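Local coordinates for protein oxidoreductase, zinc-binding dehydrogenase family (Myxococcus xanthus, PDB 5K1S) that acts as a zinc-binding medium-chain reductase involved in the alternative de novo biosynthesis of isovaleryl coenzyme A, at residues 56-59 / 60-63; 126-130 / 131-135; 171-175 / 176-180. All blocks are in the same frame, centred on the assembly; numbering follows the deposited sequence.

Interaction 1: 56-59 / 60-63; sequences VCYH and DVIN. With ZN (zinc ion), chain F.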
loop_
_atom_site.group_PDB
_atom_site.type_symbol
_atom_site.label_atom_id
_atom_site.label_comp_id
_atom_site.label_asym_id
_atom_site.label_seq_id
_atom_site.Cartn_x
_atom_site.Cartn_y
_atom_site.Cartn_z
ATOM N N VAL A 56 -1.422 28.240 9.779
ATOM C CA VAL A 56 -1.571 27.537 11.048
ATOM C C VAL A 56 -2.043 26.123 10.735
ATOM O O VAL A 56 -3.156 25.923 10.240
ATOM C CB VAL A 56 -2.553 28.257 11.981
ATOM C CG1 VAL A 56 -2.656 27.523 13.317
ATOM C CG2 VAL A 56 -2.123 29.702 12.191
ATOM N N CYS A 57 -1.192 25.144 11.020
ATOM C CA CYS A 57 -1.497 23.737 10.811
ATOM C C CYS A 57 -1.645 23.047 12.162
ATOM O O CYS A 57 -0.891 23.335 13.096
ATOM C CB CYS A 57 -0.394 23.064 9.988
ATOM S SG CYS A 57 -0.631 21.305 9.714
ATOM N N TYR A 58 -2.624 22.143 12.268
ATOM C CA TYR A 58 -2.843 21.447 13.533
ATOM C C TYR A 58 -1.572 20.764 14.016
ATOM O O TYR A 58 -1.385 20.573 15.223
ATOM C CB TYR A 58 -3.968 20.421 13.395
ATOM C CG TYR A 58 -4.292 19.720 14.694
ATOM C CD1 TYR A 58 -5.135 20.306 15.629
ATOM C CD2 TYR A 58 -3.748 18.478 14.991
ATOM C CE1 TYR A 58 -5.431 19.673 16.820
ATOM C CE2 TYR A 58 -4.039 17.838 16.182
ATOM C CZ TYR A 58 -4.881 18.439 17.091
ATOM O OH TYR A 58 -5.176 17.806 18.278
ATOM N N HIS A 59 -0.695 20.380 13.086
ATOM C CA HIS A 59 0.646 19.937 13.450
ATOM C C HIS A 59 1.285 20.901 14.444
ATOM O O HIS A 59 1.966 20.477 15.384
ATOM C CB HIS A 59 1.491 19.818 12.180
ATOM C CG HIS A 59 2.844 19.213 12.391
ATOM N ND1 HIS A 59 3.057 17.851 12.395
ATOM C CD2 HIS A 59 4.058 19.784 12.582
ATOM C CE1 HIS A 59 4.341 17.608 12.586
ATOM N NE2 HIS A 59 4.970 18.765 12.701
ATOM N N ASP A 60 1.062 22.207 14.256
ATOM C CA ASP A 60 1.626 23.204 15.162
ATOM C C ASP A 60 1.060 23.057 16.568
ATOM O O ASP A 60 1.762 23.301 17.555
ATOM C CB ASP A 60 1.352 24.614 14.634
ATOM C CG ASP A 60 1.969 24.860 13.270
ATOM O OD1 ASP A 60 2.989 24.213 12.945
ATOM O OD2 ASP A 60 1.433 25.706 12.525
ATOM N N VAL A 61 -0.217 22.683 16.678
ATOM C CA VAL A 61 -0.815 22.448 17.990
ATOM C C VAL A 61 -0.070 21.331 18.708
ATOM O O VAL A 61 0.363 21.482 19.856
ATOM C CB VAL A 61 -2.313 22.120 17.847
ATOM C CG1 VAL A 61 -2.921 21.764 19.201
ATOM C CG2 VAL A 61 -3.058 23.289 17.218
ATOM N N ILE A 62 0.085 20.188 18.036
ATOM C CA ILE A 62 0.803 19.063 18.627
ATOM C C ILE A 62 2.198 19.504 19.046
ATOM O O ILE A 62 2.663 19.201 20.151
ATOM C CB ILE A 62 0.856 17.884 17.639
ATOM C CG1 ILE A 62 -0.555 17.495 17.179
ATOM C CG2 ILE A 62 1.536 16.682 18.279
ATOM C CD1 ILE A 62 -0.576 16.520 16.021
ATOM N N ASN A 63 2.878 20.242 18.169
ATOM C CA ASN A 63 4.209 20.752 18.481
ATOM C C ASN A 63 4.183 21.605 19.744
ATOM O O ASN A 63 5.036 21.454 20.626
ATOM C CB ASN A 63 4.735 21.555 17.289
ATOM C CG ASN A 63 6.210 21.890 17.406
ATOM O OD1 ASN A 63 6.933 21.314 18.216
ATOM N ND2 ASN A 63 6.664 22.820 16.580
HETATM ZN ZN ZN F . 1.249 21.059 8.103
#
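Two torsions bring Cys57 and Asp60 together at the start of helix 58-64. CG of Asp60 stands beside its own backbone N (chi1 -61°), which carries the carboxylate back toward Cys57. SG of Cys57 is anti to its backbone N (chi1 178°) and reaches out to a zinc ion. The two residues form a capping box. Cys57 N donates to Asp60 OD2 at 3.1 Å in a nearly straight bond, and meets the oxygen from above the carboxylate plane, 55° out of it. Separately, His59 N, from the second residue of the helix, gives a weak N-cap bond of 3.5 Å to Cys57 SG. The sulfur serves both as N-cap acceptor and as metal ligand. His79 and Cys166 complete the protein ligands of this zinc; the cap probably steadies the first of them. Asp60 OD2 has a second, weak partner in Tyr138 OH. The helix continues with Ile62 N bonded to Tyr58 O at 3.2 Å and Asn63 N to His59 O at 2.9 Å. The Tyr58 ring reaches forward over Val61 and Ile62. Val61 CB sits over one ring face, offset toward the rim, in a CH-pi contact 4.3 Å from the ring centroid. The Ile62 side chain crosses the tyrosine at about a right angle. Its CG1 lies 3.6 Å from Tyr58 CE2. Zinc itself is 2.5 Å from Cys57 SG.

Interaction 2: 126-130 / 131-135; sequences DNRFF and GEELP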
loop_
_atom_site.group_PDB
_atom_site.type_symbol
_atom_site.label_atom_id
_atom_site.label_comp_id
_atom_site.label_asym_id
_atom_site.label_seq_id
_atom_site.Cartn_x
_atom_site.Cartn_y
_atom_site.Cartn_z
ATOM N N ASP A 126 18.383 13.728 6.711
ATOM C CA ASP A 126 17.986 15.097 7.048
ATOM C C ASP A 126 16.467 15.114 7.177
ATOM O O ASP A 126 15.756 15.191 6.172
ATOM C CB ASP A 126 18.462 16.096 6.001
ATOM C CG ASP A 126 18.197 17.538 6.406
ATOM O OD1 ASP A 126 17.446 17.761 7.379
ATOM O OD2 ASP A 126 18.738 18.453 5.750
ATOM N N ASN A 127 15.978 15.048 8.418
ATOM C CA ASN A 127 14.546 15.067 8.697
ATOM C C ASN A 127 14.135 16.305 9.485
ATOM O O ASN A 127 13.117 16.283 10.183
ATOM C CB ASN A 127 14.135 13.799 9.448
ATOM C CG ASN A 127 14.936 13.588 10.718
ATOM O OD1 ASN A 127 15.685 14.468 11.149
ATOM N ND2 ASN A 127 14.781 12.420 11.327
ATOM N N ARG A 128 14.900 17.389 9.379
ATOM C CA ARG A 128 14.581 18.609 10.106
ATOM C C ARG A 128 13.284 19.220 9.591
ATOM O O ARG A 128 13.077 19.346 8.381
ATOM C CB ARG A 128 15.727 19.610 9.978
ATOM C CG ARG A 128 16.948 19.256 10.814
ATOM C CD ARG A 128 18.234 19.486 10.037
ATOM N NE ARG A 128 18.256 20.796 9.397
ATOM C CZ ARG A 128 19.123 21.154 8.456
ATOM N NH1 ARG A 128 20.046 20.300 8.034
ATOM N NH2 ARG A 128 19.065 22.370 7.930
ATOM N N PHE A 129 12.417 19.600 10.519
ATOM C CA PHE A 129 11.156 20.256 10.214
ATOM C C PHE A 129 11.259 21.749 10.493
ATOM O O PHE A 129 11.982 22.184 11.394
ATOM C CB PHE A 129 10.017 19.661 11.047
ATOM C CG PHE A 129 9.363 18.458 10.427
ATOM C CD1 PHE A 129 9.975 17.217 10.469
ATOM C CD2 PHE A 129 8.122 18.565 9.821
ATOM C CE1 PHE A 129 9.365 16.107 9.906
ATOM C CE2 PHE A 129 7.508 17.460 9.257
ATOM C CZ PHE A 129 8.128 16.230 9.302
ATOM N N PHE A 130 10.528 22.536 9.710
ATOM C CA PHE A 130 10.372 23.948 10.024
ATOM C C PHE A 130 9.452 24.104 11.227
ATOM O O PHE A 130 8.406 23.458 11.318
ATOM C CB PHE A 130 9.814 24.708 8.822
ATOM C CG PHE A 130 10.806 24.896 7.714
ATOM C CD1 PHE A 130 10.947 23.942 6.721
ATOM C CD2 PHE A 130 11.600 26.029 7.664
ATOM C CE1 PHE A 130 11.863 24.115 5.702
ATOM C CE2 PHE A 130 12.520 26.205 6.649
ATOM C CZ PHE A 130 12.650 25.248 5.667
ATOM N N GLY A 131 9.853 24.961 12.163
ATOM C CA GLY A 131 9.125 25.104 13.406
ATOM C C GLY A 131 9.488 24.090 14.465
ATOM O O GLY A 131 8.847 24.064 15.523
ATOM N N GLU A 132 10.493 23.251 14.216
ATOM C CA GLU A 132 10.943 22.272 15.196
ATOM C C GLU A 132 12.452 22.379 15.384
ATOM O O GLU A 132 12.919 23.220 16.156
ATOM C CB GLU A 132 10.528 20.864 14.766
ATOM C CG GLU A 132 9.019 20.658 14.787
ATOM C CD GLU A 132 8.580 19.399 14.071
ATOM O OE1 GLU A 132 9.315 18.390 14.125
ATOM O OE2 GLU A 132 7.499 19.423 13.447
ATOM N N GLU A 133 13.232 21.552 14.684
ATOM C CA GLU A 133 14.681 21.613 14.838
ATOM C C GLU A 133 15.239 22.945 14.354
ATOM O O GLU A 133 16.253 23.420 14.879
ATOM C CB GLU A 133 15.345 20.459 14.087
ATOM C CG GLU A 133 14.722 19.100 14.359
ATOM C CD GLU A 133 15.676 17.954 14.085
ATOM O OE1 GLU A 133 16.849 18.040 14.507
ATOM O OE2 GLU A 133 15.257 16.968 13.443
ATOM N N LEU A 134 14.599 23.559 13.360
ATOM C CA LEU A 134 15.006 24.882 12.921
ATOM C C LEU A 134 13.822 25.843 13.005
ATOM O O LEU A 134 12.668 25.424 12.865
ATOM C CB LEU A 134 15.570 24.861 11.492
ATOM C CG LEU A 134 14.780 24.146 10.402
ATOM C CD1 LEU A 134 13.745 25.074 9.812
ATOM C CD2 LEU A 134 15.712 23.630 9.317
ATOM N N PRO A 135 14.075 27.131 13.246
ATOM C CA PRO A 135 12.974 28.051 13.554
ATOM C C PRO A 135 11.927 28.099 12.450
ATOM O O PRO A 135 12.221 27.902 11.268
ATOM C CB PRO A 135 13.677 29.403 13.716
ATOM C CG PRO A 135 15.083 29.059 14.060
ATOM C CD PRO A 135 15.383 27.804 13.306
#
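The carboxylate of Glu132 lies almost parallel to the Phe129 ring, their planes only 7° apart, yet it does not stack squarely on it. The two side chains run alongside each other and point the same way. The carboxylate rests against the root of the ring, with Glu132 CD 3.4 Å from Phe129 CB and OE2 3.7 Å from Phe129 CG. A type II beta turn from Phe129 to Glu132 sets this up, closed by a weak bond of 3.4 Å from Glu132 N to Phe129 O. Gly131 takes the third position with positive phi, where a side chain would run into Phe130 O. Phe130, inside the turn, forms a single beta bridge with Leu134, and Gly131 N donates to Leu134 O at 2.9 Å. The loop belongs to the GroES-like part of the enzyme and precedes strand 141-145, on which Phe130 packs through Met142 and Ala144. OE2 of Glu132 is engaged by His59, which probably keeps the carboxylate from turning. Arg128 meets Glu133 through its aliphatic part. In the Glu133 conformer described, one of two, Arg128 CG is 3.7 Å from Glu133 CD, and the side chains cross at about a right angle. No salt bridge joins them; Glu133 pairs with Arg70 instead. The Arg128 head lies near Asp126, an attraction of charge alone, because the oxygen is well out of the guanidinium plane. An Asx turn ties the same two residues, with Arg128 N donating to Asp126 OD1 at 3.3 Å. Leu134 CD2 reaches the guanidinium edge, 3.8 Å from Arg128 NE.

Interaction 3: 171-175 / 176-180; sequences AVHTV and RTRGK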
loop_
_atom_site.group_PDB
_atom_site.type_symbol
_atom_site.label_atom_id
_atom_site.label_comp_id
_atom_site.label_asym_id
_atom_site.label_seq_id
_atom_site.Cartn_x
_atom_site.Cartn_y
_atom_site.Cartn_z
ATOM N N ALA A 171 -1.929 17.149 -1.670
ATOM C CA ALA A 171 -2.794 16.590 -2.703
ATOM C C ALA A 171 -1.987 16.142 -3.914
ATOM O O ALA A 171 -2.220 15.054 -4.455
ATOM C CB ALA A 171 -3.851 17.614 -3.112
ATOM N N VAL A 172 -1.034 16.965 -4.358
ATOM C CA VAL A 172 -0.191 16.582 -5.487
ATOM C C VAL A 172 0.533 15.278 -5.183
ATOM O O VAL A 172 0.531 14.341 -5.990
ATOM C CB VAL A 172 0.800 17.713 -5.826
ATOM C CG1 VAL A 172 1.813 17.255 -6.877
ATOM C CG2 VAL A 172 0.051 18.946 -6.317
ATOM N N HIS A 173 1.169 15.200 -4.013
ATOM C CA HIS A 173 1.878 13.983 -3.636
ATOM C C HIS A 173 0.934 12.787 -3.595
ATOM O O HIS A 173 1.283 11.693 -4.055
ATOM C CB HIS A 173 2.560 14.180 -2.281
ATOM C CG HIS A 173 3.476 13.061 -1.896
ATOM N ND1 HIS A 173 4.430 12.552 -2.750
ATOM C CD2 HIS A 173 3.588 12.356 -0.745
ATOM C CE1 HIS A 173 5.087 11.579 -2.144
ATOM N NE2 HIS A 173 4.596 11.442 -0.925
ATOM N N THR A 174 -0.273 12.980 -3.059
ATOM C CA THR A 174 -1.229 11.887 -2.917
ATOM C C THR A 174 -1.876 11.533 -4.251
ATOM O O THR A 174 -1.856 10.372 -4.672
ATOM C CB THR A 174 -2.307 12.268 -1.898
ATOM O OG1 THR A 174 -1.689 12.632 -0.658
ATOM C CG2 THR A 174 -3.268 11.109 -1.663
ATOM N N VAL A 175 -2.458 12.526 -4.925
ATOM C CA VAL A 175 -3.242 12.265 -6.127
ATOM C C VAL A 175 -2.341 11.841 -7.280
ATOM O O VAL A 175 -2.655 10.897 -8.015
ATOM C CB VAL A 175 -4.074 13.510 -6.487
ATOM C CG1 VAL A 175 -4.882 13.282 -7.760
ATOM C CG2 VAL A 175 -4.993 13.889 -5.331
ATOM N N ARG A 176 -1.212 12.526 -7.463
ATOM C CA ARG A 176 -0.381 12.352 -8.651
ATOM C C ARG A 176 0.824 11.454 -8.400
ATOM O O ARG A 176 0.924 10.363 -8.970
ATOM C CB ARG A 176 0.094 13.718 -9.155
ATOM C CG ARG A 176 -0.990 14.545 -9.782
ATOM C CD ARG A 176 -0.392 15.770 -10.419
ATOM N NE ARG A 176 -1.402 16.598 -11.067
ATOM C CZ ARG A 176 -1.156 17.795 -11.592
ATOM N NH1 ARG A 176 0.068 18.306 -11.540
ATOM N NH2 ARG A 176 -2.135 18.480 -12.164
ATOM N N THR A 177 1.755 11.907 -7.559
ATOM C CA THR A 177 3.016 11.195 -7.386
ATOM C C THR A 177 2.775 9.758 -6.940
ATOM O O THR A 177 3.316 8.813 -7.526
ATOM C CB THR A 177 3.895 11.933 -6.375
ATOM O OG1 THR A 177 3.709 13.348 -6.517
ATOM C CG2 THR A 177 5.355 11.595 -6.599
ATOM N N ARG A 178 1.956 9.572 -5.907
ATOM C CA ARG A 178 1.685 8.246 -5.366
ATOM C C ARG A 178 0.454 7.611 -6.002
ATOM O O ARG A 178 0.512 6.470 -6.471
ATOM C CB ARG A 178 1.513 8.337 -3.847
ATOM C CG ARG A 178 2.749 8.843 -3.116
ATOM C CD ARG A 178 3.847 7.794 -3.094
ATOM N NE ARG A 178 3.448 6.617 -2.331
ATOM C CZ ARG A 178 4.097 5.459 -2.339
ATOM N NH1 ARG A 178 5.187 5.306 -3.080
ATOM N NH2 ARG A 178 3.653 4.448 -1.607
ATOM N N GLY A 179 -0.666 8.335 -6.030
ATOM C CA GLY A 179 -1.892 7.764 -6.561
ATOM C C GLY A 179 -1.834 7.529 -8.059
ATOM O O GLY A 179 -2.376 6.540 -8.561
ATOM N N LYS A 180 -1.183 8.431 -8.793
ATOM C CA LYS A 180 -1.085 8.330 -10.250
ATOM C C LYS A 180 -2.475 8.256 -10.881
ATOM O O LYS A 180 -2.744 7.435 -11.762
ATOM C CB LYS A 180 -0.233 7.126 -10.658
ATOM C CG LYS A 180 1.164 7.123 -10.063
ATOM C CD LYS A 180 1.902 5.843 -10.408
ATOM C CE LYS A 180 3.189 5.709 -9.613
ATOM N NZ LYS A 180 3.863 4.404 -9.862
#
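One face of the His173 ring is covered by Arg178 CG, 3.9 Å from the ring centroid and 20° off the normal. This is a CH-pi contact, offset toward the rim. The two side chains run alongside each other and point the same way, with the guanidinium tilted 33° against the imidazole. Bends at chi2 and chi3 of Arg178 leave its chain alongside the ring. Thr177 approaches obliquely, its CB 3.7 Å from His173 ND1. The ring nitrogens are both used: ND1 bonds to Glu313, which also takes Thr177 OG1, and NE2 bonds to Glu300 of the second subunit. Two carboxylates around one imidazole would probably stabilise a positive charge on it. For His173, an alanine here would remove the surface under Arg178 CG and is likely to leave Glu313 and Glu300 of the second subunit each without its imidazole partner. The backbone beneath is wider than an alpha helix. Val172 O accepts twice, from Arg176 N at 2.9 Å and from Thr177 N at 3.1 Å, the latter in the carbonyl plane. Arg178 N then reaches His173 O at 2.9 Å and Gly179 N reaches Thr174 O at 2.7 Å, both five residues back. Gly179 lies close against this turn; a side chain would strike Thr174 O and Val175 O. Lys180 is the first residue to leave helical backbone angles, with positive phi. Arg176 extends outward to a salt bridge with Glu316. The pattern is that of pi-type turns in the last part of helix 165-178, which here also meets the second subunit.

Interactions 1 and 2 form one connected patch, with centres about 13 Å apart. His59 NE2 lies 2.7 Å from Glu132 OE2, and Asn63 ND2 is 2.7 Å from Gly131 O, both probable hydrogen bonds. The capped helix is thereby joined to the turn of 126-135. Both flank the zinc held by Cys57, His79 and Cys166: the Phe130 side chain comes within about 4 Å of that of His79. Interaction 3 stands apart, its centre about 23 Å from that of interaction 1 and about 24 Å from that of interaction 2, without touching either. Its helix also carries Cys166 near the start, with the Cys166 side chain about 10 Å from that of Ala171.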